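Local coordinates for stage II sporulation protein Q (Bacillus subtilis, PDB 3TUF) that forms an intercellular channel with SpoIIIAH between forespore and mother cell during sporulation and takes part in forespore engulfment, at residues 56-61 against 65-70; 104-109 against 114-119; 37-42 against 143-148. All blocks are in the same frame, centred on the assembly; numbering follows the deposited sequence.

Interaction 1 of 3, residues 56-61 against 65-70; sequences KFYETD and EEKEAA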
loop_
_atom_site.group_PDB
_atom_site.type_symbol
_atom_site.label_atom_id
_atom_site.label_comp_id
_atom_site.label_asym_id
_atom_site.label_seq_id
_atom_site.Cartn_x
_atom_site.Cartn_y
_atom_site.Cartn_z
ATOM N N LYS A 56 -29.762 18.204 4.953
ATOM C CA LYS A 56 -29.357 18.510 3.569
ATOM C C LYS A 56 -28.322 17.496 3.077
ATOM O O LYS A 56 -27.710 16.776 3.898
ATOM C CB LYS A 56 -28.747 19.933 3.484
ATOM C CG LYS A 56 -29.718 21.054 3.702
ATOM C CD LYS A 56 -28.912 22.397 3.763
ATOM C CE LYS A 56 -29.827 23.552 4.199
ATOM N NZ LYS A 56 -29.096 24.845 4.441
ATOM N N PHE A 57 -28.152 17.469 1.745
ATOM C CA PHE A 57 -27.235 16.617 1.065
ATOM C C PHE A 57 -25.823 17.200 1.347
ATOM O O PHE A 57 -25.621 18.373 1.271
ATOM C CB PHE A 57 -27.614 16.685 -0.405
ATOM C CG PHE A 57 -26.653 15.995 -1.307
ATOM C CD1 PHE A 57 -25.431 16.574 -1.620
ATOM C CD2 PHE A 57 -26.965 14.760 -1.852
ATOM C CE1 PHE A 57 -24.495 15.902 -2.498
ATOM C CE2 PHE A 57 -26.054 14.075 -2.719
ATOM C CZ PHE A 57 -24.830 14.627 -3.043
ATOM N N TYR A 58 -24.864 16.343 1.675
ATOM C CA TYR A 58 -23.519 16.814 2.003
ATOM C C TYR A 58 -22.823 17.497 0.821
ATOM O O TYR A 58 -22.710 16.915 -0.257
ATOM C CB TYR A 58 -22.659 15.657 2.518
ATOM C CG TYR A 58 -21.349 16.093 3.133
ATOM C CD1 TYR A 58 -20.199 16.200 2.362
ATOM C CD2 TYR A 58 -21.260 16.400 4.485
ATOM C CE1 TYR A 58 -18.999 16.598 2.919
ATOM C CE2 TYR A 58 -20.065 16.799 5.051
ATOM C CZ TYR A 58 -18.937 16.896 4.264
ATOM O OH TYR A 58 -17.745 17.293 4.823
ATOM N N GLU A 59 -22.353 18.726 1.029
ATOM C CA GLU A 59 -21.604 19.436 -0.006
ATOM C C GLU A 59 -20.192 19.752 0.534
ATOM O O GLU A 59 -20.047 20.338 1.628
ATOM C CB GLU A 59 -22.338 20.732 -0.385
ATOM C CG GLU A 59 -23.708 20.534 -0.908
ATOM C CD GLU A 59 -23.775 20.383 -2.425
ATOM O OE1 GLU A 59 -23.027 19.590 -3.064
ATOM O OE2 GLU A 59 -24.651 21.071 -2.993
ATOM N N THR A 60 -19.152 19.348 -0.196
ATOM C CA THR A 60 -17.784 19.432 0.336
ATOM C C THR A 60 -17.261 20.873 0.506
ATOM O O THR A 60 -16.315 21.116 1.293
ATOM C CB THR A 60 -16.751 18.646 -0.546
ATOM O OG1 THR A 60 -16.260 19.526 -1.528
ATOM C CG2 THR A 60 -17.410 17.512 -1.307
ATOM N N ASP A 61 -17.850 21.807 -0.246
ATOM C CA ASP A 61 -17.434 23.200 -0.225
ATOM C C ASP A 61 -18.308 24.095 0.651
ATOM O O ASP A 61 -18.248 25.305 0.531
ATOM C CB ASP A 61 -17.403 23.739 -1.653
ATOM C CG ASP A 61 -18.750 23.736 -2.290
ATOM O OD1 ASP A 61 -19.782 23.512 -1.606
ATOM O OD2 ASP A 61 -18.787 23.963 -3.502
ATOM N N GLU A 65 -19.854 24.171 9.668
ATOM C CA GLU A 65 -21.156 23.986 10.302
ATOM C C GLU A 65 -22.156 23.239 9.444
ATOM O O GLU A 65 -22.853 22.355 9.931
ATOM C CB GLU A 65 -21.738 25.349 10.681
ATOM C CG GLU A 65 -22.229 25.419 12.113
ATOM C CD GLU A 65 -21.105 25.222 13.117
ATOM O OE1 GLU A 65 -20.163 24.433 12.843
ATOM O OE2 GLU A 65 -21.167 25.864 14.188
ATOM N N GLU A 66 -22.215 23.585 8.169
ATOM C CA GLU A 66 -23.154 22.946 7.261
ATOM C C GLU A 66 -22.725 21.561 6.886
ATOM O O GLU A 66 -23.567 20.722 6.614
ATOM C CB GLU A 66 -23.241 23.729 5.975
ATOM C CG GLU A 66 -23.299 25.214 6.152
ATOM C CD GLU A 66 -24.606 25.731 5.649
ATOM O OE1 GLU A 66 -25.630 24.982 5.809
ATOM O OE2 GLU A 66 -24.591 26.860 5.067
ATOM N N LYS A 67 -21.414 21.333 6.814
ATOM C CA LYS A 67 -20.905 19.966 6.610
ATOM C C LYS A 67 -21.227 19.116 7.815
ATOM O O LYS A 67 -21.705 17.996 7.652
ATOM C CB LYS A 67 -19.439 19.988 6.328
ATOM C CG LYS A 67 -19.236 20.456 4.937
ATOM C CD LYS A 67 -17.761 20.245 4.551
ATOM C CE LYS A 67 -16.850 21.218 5.305
ATOM N NZ LYS A 67 -15.445 21.059 4.743
ATOM N N GLU A 68 -21.003 19.674 9.013
ATOM C CA GLU A 68 -21.281 18.958 10.252
ATOM C C GLU A 68 -22.761 18.557 10.358
ATOM O O GLU A 68 -23.140 17.473 10.834
ATOM C CB GLU A 68 -20.904 19.832 11.439
ATOM C CG GLU A 68 -19.544 19.502 11.989
ATOM C CD GLU A 68 -19.082 20.589 12.853
ATOM O OE1 GLU A 68 -19.339 21.728 12.443
ATOM O OE2 GLU A 68 -18.499 20.357 13.920
ATOM N N ALA A 69 -23.610 19.439 9.898
ATOM C CA ALA A 69 -24.997 19.196 10.009
ATOM C C ALA A 69 -25.465 18.333 8.849
ATOM O O ALA A 69 -26.592 17.864 8.918
ATOM C CB ALA A 69 -25.769 20.543 10.078
ATOM N N ALA A 70 -24.663 18.105 7.796
ATOM C CA ALA A 70 -25.092 17.157 6.709
ATOM C C ALA A 70 -24.506 15.743 6.917
ATOM O O ALA A 70 -24.279 14.959 5.944
ATOM C CB ALA A 70 -24.743 17.677 5.281
HETATM O O HOH W 1 -28.243 19.355 6.842
HETATM O O HOH W 2 -22.499 20.067 3.453
HETATM O O HOH W 3 -15.813 23.154 2.810
#

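Interaction 2 of 3, residues 104-109 against 114-119; sequences VVKAEK and GYVVEV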
loop_
_atom_site.group_PDB
_atom_site.type_symbol
_atom_site.label_atom_id
_atom_site.label_comp_id
_atom_site.label_asym_id
_atom_site.label_seq_id
_atom_site.Cartn_x
_atom_site.Cartn_y
_atom_site.Cartn_z
ATOM N N VAL A 104 -41.637 1.151 -9.682
ATOM C CA VAL A 104 -41.087 0.815 -8.384
ATOM C C VAL A 104 -40.165 -0.353 -8.579
ATOM O O VAL A 104 -40.630 -1.441 -8.943
ATOM C CB VAL A 104 -42.187 0.388 -7.389
ATOM C CG1 VAL A 104 -41.559 -0.236 -6.086
ATOM C CG2 VAL A 104 -43.086 1.574 -7.101
ATOM N N VAL A 105 -38.866 -0.154 -8.371
ATOM C CA VAL A 105 -37.984 -1.275 -8.542
ATOM C C VAL A 105 -37.626 -1.857 -7.202
ATOM O O VAL A 105 -37.087 -2.916 -7.137
ATOM C CB VAL A 105 -36.760 -0.942 -9.421
ATOM C CG1 VAL A 105 -37.221 -0.766 -10.886
ATOM C CG2 VAL A 105 -35.999 0.308 -8.904
ATOM N N LYS A 106 -37.979 -1.185 -6.119
ATOM C CA LYS A 106 -37.625 -1.730 -4.819
ATOM C C LYS A 106 -38.589 -1.287 -3.750
ATOM O O LYS A 106 -38.935 -0.101 -3.664
ATOM C CB LYS A 106 -36.215 -1.301 -4.417
ATOM C CG LYS A 106 -35.698 -2.137 -3.274
ATOM C CD LYS A 106 -34.718 -1.434 -2.372
ATOM C CE LYS A 106 -33.255 -1.647 -2.751
ATOM N NZ LYS A 106 -32.485 -1.520 -1.487
ATOM N N ALA A 107 -39.029 -2.225 -2.925
ATOM C CA ALA A 107 -39.919 -1.861 -1.809
ATOM C C ALA A 107 -39.786 -2.855 -0.674
ATOM O O ALA A 107 -40.423 -3.935 -0.732
ATOM C CB ALA A 107 -41.296 -1.791 -2.275
ATOM N N GLU A 108 -38.980 -2.539 0.349
ATOM C CA GLU A 108 -38.788 -3.514 1.432
ATOM C C GLU A 108 -38.430 -2.921 2.746
ATOM O O GLU A 108 -37.827 -1.844 2.825
ATOM C CB GLU A 108 -37.673 -4.483 1.078
ATOM C CG GLU A 108 -36.704 -3.963 0.051
ATOM C CD GLU A 108 -35.673 -5.024 -0.338
ATOM O OE1 GLU A 108 -34.615 -5.145 0.366
ATOM O OE2 GLU A 108 -35.922 -5.743 -1.346
ATOM N N LYS A 109 -38.734 -3.664 3.786
ATOM C CA LYS A 109 -38.556 -3.180 5.143
ATOM C C LYS A 109 -37.140 -3.547 5.400
ATOM O O LYS A 109 -36.766 -4.655 5.093
ATOM C CB LYS A 109 -39.468 -3.936 6.128
ATOM C CG LYS A 109 -39.044 -3.799 7.613
ATOM C CD LYS A 109 -39.632 -2.525 8.221
ATOM C CE LYS A 109 -38.624 -1.813 9.138
ATOM N NZ LYS A 109 -38.701 -2.447 10.492
ATOM N N GLY A 114 -35.650 1.271 7.891
ATOM C CA GLY A 114 -37.142 1.306 7.769
ATOM C C GLY A 114 -37.529 0.767 6.380
ATOM O O GLY A 114 -36.730 0.120 5.663
ATOM N N TYR A 115 -38.739 1.033 5.947
ATOM C CA TYR A 115 -39.031 0.748 4.532
ATOM C C TYR A 115 -38.232 1.545 3.526
ATOM O O TYR A 115 -37.917 2.710 3.752
ATOM C CB TYR A 115 -40.475 0.984 4.265
ATOM C CG TYR A 115 -41.299 -0.205 4.578
ATOM C CD1 TYR A 115 -41.492 -1.223 3.613
ATOM C CD2 TYR A 115 -41.956 -0.311 5.836
ATOM C CE1 TYR A 115 -42.347 -2.346 3.895
ATOM C CE2 TYR A 115 -42.805 -1.417 6.132
ATOM C CZ TYR A 115 -42.976 -2.408 5.148
ATOM O OH TYR A 115 -43.795 -3.454 5.440
ATOM N N VAL A 116 -37.902 0.943 2.404
ATOM C CA VAL A 116 -37.094 1.660 1.439
ATOM C C VAL A 116 -37.797 1.418 0.157
ATOM O O VAL A 116 -38.119 0.256 -0.146
ATOM C CB VAL A 116 -35.643 1.085 1.299
ATOM C CG1 VAL A 116 -34.875 1.792 0.143
ATOM C CG2 VAL A 116 -34.816 1.149 2.639
ATOM N N VAL A 117 -38.084 2.499 -0.580
ATOM C CA VAL A 117 -38.685 2.384 -1.902
ATOM C C VAL A 117 -37.786 3.096 -2.888
ATOM O O VAL A 117 -37.214 4.154 -2.591
ATOM C CB VAL A 117 -40.079 3.014 -1.976
ATOM C CG1 VAL A 117 -40.632 3.013 -3.457
ATOM C CG2 VAL A 117 -41.057 2.340 -0.967
ATOM N N GLU A 118 -37.668 2.521 -4.071
ATOM C CA GLU A 118 -36.824 3.109 -5.056
ATOM C C GLU A 118 -37.601 3.090 -6.336
ATOM O O GLU A 118 -38.126 2.061 -6.725
ATOM C CB GLU A 118 -35.546 2.305 -5.158
ATOM C CG GLU A 118 -34.655 2.689 -6.315
ATOM C CD GLU A 118 -33.232 2.027 -6.318
ATOM O OE1 GLU A 118 -32.578 2.219 -7.361
ATOM O OE2 GLU A 118 -32.767 1.351 -5.332
ATOM N N VAL A 119 -37.713 4.242 -6.975
ATOM C CA VAL A 119 -38.530 4.352 -8.189
ATOM C C VAL A 119 -37.604 4.680 -9.339
ATOM O O VAL A 119 -36.804 5.627 -9.270
ATOM C CB VAL A 119 -39.730 5.381 -8.050
ATOM C CG1 VAL A 119 -40.551 5.505 -9.363
ATOM C CG2 VAL A 119 -40.644 4.968 -6.950
HETATM O O HOH W 4 -31.729 1.475 -2.231
#

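Interaction 3 of 3, residues 37-42 against 143-148; sequences SMENVA and VKQNQV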
loop_
_atom_site.group_PDB
_atom_site.type_symbol
_atom_site.label_atom_id
_atom_site.label_comp_id
_atom_site.label_asym_id
_atom_site.label_seq_id
_atom_site.Cartn_x
_atom_site.Cartn_y
_atom_site.Cartn_z
ATOM N N SER A 37 -39.497 12.392 -17.885
ATOM C CA SER A 37 -39.309 13.386 -18.925
ATOM C C SER A 37 -40.540 14.273 -19.047
ATOM O O SER A 37 -41.636 13.876 -18.687
ATOM C CB SER A 37 -38.999 12.716 -20.266
ATOM O OG SER A 37 -37.618 12.443 -20.406
ATOM N N MET A 38 -40.350 15.483 -19.541
ATOM C CA MET A 38 -41.458 16.392 -19.713
ATOM C C MET A 38 -42.034 16.878 -18.399
ATOM O O MET A 38 -42.840 17.787 -18.393
ATOM C CB MET A 38 -42.557 15.735 -20.540
ATOM C CG MET A 38 -42.335 14.261 -20.841
ATOM S SD MET A 38 -43.875 13.365 -21.164
ATOM C CE MET A 38 -44.246 12.717 -19.541
ATOM N N GLU A 39 -41.639 16.288 -17.282
ATOM C CA GLU A 39 -42.162 16.775 -16.019
ATOM C C GLU A 39 -41.113 17.355 -15.113
ATOM O O GLU A 39 -39.952 17.156 -15.317
ATOM C CB GLU A 39 -42.989 15.715 -15.290
ATOM C CG GLU A 39 -42.307 14.416 -14.994
ATOM C CD GLU A 39 -43.253 13.391 -14.395
ATOM O OE1 GLU A 39 -42.797 12.527 -13.648
ATOM O OE2 GLU A 39 -44.450 13.438 -14.668
ATOM N N ASN A 40 -41.559 18.085 -14.113
ATOM C CA ASN A 40 -40.681 18.745 -13.191
ATOM C C ASN A 40 -40.510 17.942 -11.935
ATOM O O ASN A 40 -41.380 17.222 -11.544
ATOM C CB ASN A 40 -41.254 20.091 -12.807
ATOM C CG ASN A 40 -41.279 21.065 -13.947
ATOM O OD1 ASN A 40 -41.046 20.716 -15.087
ATOM N ND2 ASN A 40 -41.576 22.304 -13.635
ATOM N N VAL A 41 -39.383 18.092 -11.285
ATOM C CA VAL A 41 -39.058 17.302 -10.109
ATOM C C VAL A 41 -39.854 17.836 -8.953
ATOM O O VAL A 41 -39.763 18.998 -8.651
ATOM C CB VAL A 41 -37.522 17.384 -9.795
ATOM C CG1 VAL A 41 -37.168 16.784 -8.389
ATOM C CG2 VAL A 41 -36.699 16.732 -10.931
ATOM N N ALA A 42 -40.641 16.993 -8.292
ATOM C CA ALA A 42 -41.485 17.519 -7.203
ATOM C C ALA A 42 -40.998 17.128 -5.809
ATOM O O ALA A 42 -40.390 16.075 -5.646
ATOM C CB ALA A 42 -42.950 17.108 -7.402
ATOM N N VAL A 143 -45.849 3.952 -10.753
ATOM C CA VAL A 143 -46.512 5.073 -10.048
ATOM C C VAL A 143 -46.490 6.328 -10.883
ATOM O O VAL A 143 -45.652 6.465 -11.805
ATOM C CB VAL A 143 -45.884 5.402 -8.660
ATOM C CG1 VAL A 143 -46.121 4.269 -7.669
ATOM C CG2 VAL A 143 -44.431 5.669 -8.778
ATOM N N LYS A 144 -47.405 7.236 -10.563
ATOM C CA LYS A 144 -47.450 8.554 -11.181
ATOM C C LYS A 144 -46.959 9.607 -10.160
ATOM O O LYS A 144 -46.967 9.374 -8.933
ATOM C CB LYS A 144 -48.848 8.873 -11.851
ATOM C CG LYS A 144 -50.058 8.355 -11.064
ATOM C CD LYS A 144 -51.429 8.149 -11.836
ATOM C CE LYS A 144 -52.495 7.278 -11.020
ATOM N NZ LYS A 144 -52.913 7.756 -9.626
ATOM N N GLN A 145 -46.463 10.736 -10.696
ATOM C CA GLN A 145 -45.984 11.855 -9.918
ATOM C C GLN A 145 -47.044 12.277 -8.893
ATOM O O GLN A 145 -48.178 12.411 -9.254
ATOM C CB GLN A 145 -45.695 12.991 -10.888
ATOM C CG GLN A 145 -45.284 14.255 -10.176
ATOM C CD GLN A 145 -44.469 15.240 -11.013
ATOM O OE1 GLN A 145 -44.907 15.686 -12.082
ATOM N NE2 GLN A 145 -43.283 15.610 -10.506
ATOM N N ASN A 146 -46.683 12.445 -7.623
ATOM C CA ASN A 146 -47.613 12.807 -6.511
ATOM C C ASN A 146 -48.493 11.699 -5.972
ATOM O O ASN A 146 -49.331 11.894 -5.048
ATOM C CB ASN A 146 -48.454 14.044 -6.836
ATOM C CG ASN A 146 -47.589 15.265 -6.896
ATOM O OD1 ASN A 146 -47.241 15.758 -7.981
ATOM N ND2 ASN A 146 -47.125 15.703 -5.727
ATOM N N GLN A 147 -48.289 10.515 -6.536
ATOM C CA GLN A 147 -48.971 9.369 -6.042
ATOM C C GLN A 147 -48.318 8.926 -4.758
ATOM O O GLN A 147 -47.094 8.677 -4.720
ATOM C CB GLN A 147 -48.913 8.281 -7.057
ATOM C CG GLN A 147 -49.825 7.150 -6.647
ATOM C CD GLN A 147 -49.719 5.955 -7.562
ATOM O OE1 GLN A 147 -49.807 4.839 -7.070
ATOM N NE2 GLN A 147 -49.548 6.155 -8.872
ATOM N N VAL A 148 -49.122 8.854 -3.701
ATOM C CA VAL A 148 -48.592 8.499 -2.391
ATOM C C VAL A 148 -47.998 7.123 -2.483
ATOM O O VAL A 148 -48.589 6.219 -3.108
ATOM C CB VAL A 148 -49.673 8.489 -1.314
ATOM C CG1 VAL A 148 -49.264 7.623 -0.125
ATOM C CG2 VAL A 148 -49.978 9.955 -0.872
#

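Interaction 1 of 3, residues 56-61 against 65-70
Y58 and K67 carry this contact, the phenol end and one edge of the tyrosine crossing the methylenes of the lysine where the chain leaves a helix and folds back on the loop before it. The Y58 side chain swings CG anti to its own N (chi1 -169°), which brings one ring edge to the helix end: CE2 comes 3.3 Å from the carbonyl O of K67, near the ring plane, and CD2 lies 3.6 Å from A70 O. The phenol end reaches the lysine's methylenes, Y58 OH standing 3.0 Å from K67 CD.

K67 suits its place because it is greasy along its length and charged at its end. Its CG, beside the backbone N, lies 3.4 Å from E59 O, and the bend at chi3 (-70°) then directs CE and NZ toward T60 O and a water, which NZ meets at 2.9 Å and which also donates to T60 O. The ammonium also forms a salt bridge with D177 of the SpoIIIAH chain.

Farther along, A70 fits against the loop backbone: its CB rests 3.4 Å from K56 O and touches the Y58 ring at CD2, a close approach that suits a methyl. At the exposed end of the contact, the extended K56 chain brings NZ to E66 OE1 at 3.7 Å, a long salt bridge. A second water joins K56 N to A69 O, and with no direct hydrogen bond between the segments such waters do much of the polar bridging.

The loop after strand 51-55 thus packs against the end of helix 64-69, and Y58, T60, K67 and E68 form part of the interface with SpoIIIAH in the channel complex.

Interaction 2 of 3, residues 104-109 against 114-119
The Y115 ring carries the side chain of K109 on one face, with K109 CB 4.0 Å from the ring centroid and 11° off the normal, a CH-pi contact. K109 then bends at chi2, and its CD continues over the CD2-CE2 side of the ring; the two side chains cross at about a right angle. A lysine suits this place, its methylenes lying on the ring while CE passes on to G114 CA. G114 itself has a positive phi, which a residue without CB adopts easily. Without the ring, with an alanine here instead of Y115, the K109 methylenes would probably lose their platform and be free to turn.

The strands are antiparallel, and V105 and K106 both face E118 in a classic beta bulge: V105 N donates to E118 O at 2.9 Å, while the bond from K106 N to the same oxygen is weak. Beyond it the register is regular, with E118 N bonded to K106 O and a reciprocal pair between E108 and V116, the shorter bond being V116 N to E108 O at 2.8 Å.

Past the bulge the side chains alternate. A107 and V117 share the K109-Y115 face, as do V104 and V119, V104 CG2 meeting V119 CG2 at 4.2 Å. On the other, K106 CB touches E118 CB at 3.7 Å, and a water links K106 NZ to E118 OE2; these opposite charges probably attract.

Within the M23 peptidase-family domain this hairpin lies between strands: strand 116-120 pairs on with strand 125-132, strand 102-110 with strand 142-143, and V137 joins the valines on their face.

Interaction 3 of 3, residues 37-42 against 143-148
Q145 NE2 donates to the carbonyl O of N40 at 2.7 Å, a short and nearly linear bond with an N-H...O angle of 163°. The oxygen lies in the plane of the amide, and the amide N sits almost straight out from the N40 carbonyl. The same NE2 also bonds to S99 O, which gives this nitrogen two carbonyl acceptors and fixes how the amide is turned.

The reach comes from an extended chain: with CG anti to the backbone N (chi1 176°) and the chain extended beyond CG, Q145 runs out from its turn to the N-terminal segment. Glutamine suits the place because it combines this length with an N-H donor for backbone oxygens. A42 packs its CB against NE2 of Q145 at 3.5 Å, a methyl small enough to sit beside the amide.

E39 comes from the opposite direction and lays its carboxylate over the Q145 amide, the two planes stacked and 26° apart. E39 OE2 and Q145 OE1, at 3.5 Å, are both acceptors and form no hydrogen bond; the nearness would be mildly unfavourable by itself. S101 N donates to E39 OE1, which helps hold the carboxylate in place.

Q145 belongs to a type II beta turn from K144 to Q147, closed by Q147 N bonding to K144 O at 3.0 Å, and N146 takes the positive phi that this turn calls for at its third position. The turn links strand 142-143 to strand 148-151; S99 and S101, from the loop between strands 95-97 and 102-110, each bond to both segments, and the N-terminal segment packs there before strand 51-55.

From the N terminus, residues 37-42 pass first and meet residues 143-148 only a hundred residues later, so interaction 3 closes the long loop that encloses the other two. Inside it, interaction 1 closes the short loop between strand 51-55 and helix 64-69, and interaction 2 follows in series as a hairpin; none cross. Interactions 1 and 3 lie on opposite sides of the chain's centre, their nearest atoms about 12 Å apart. Interactions 2 and 3 touch, V143 packing against V104 and V119, which joins the N-terminal tie to the hairpin. Interaction 1, about 26 Å centre to centre from interaction 2, meets SpoIIIAH instead.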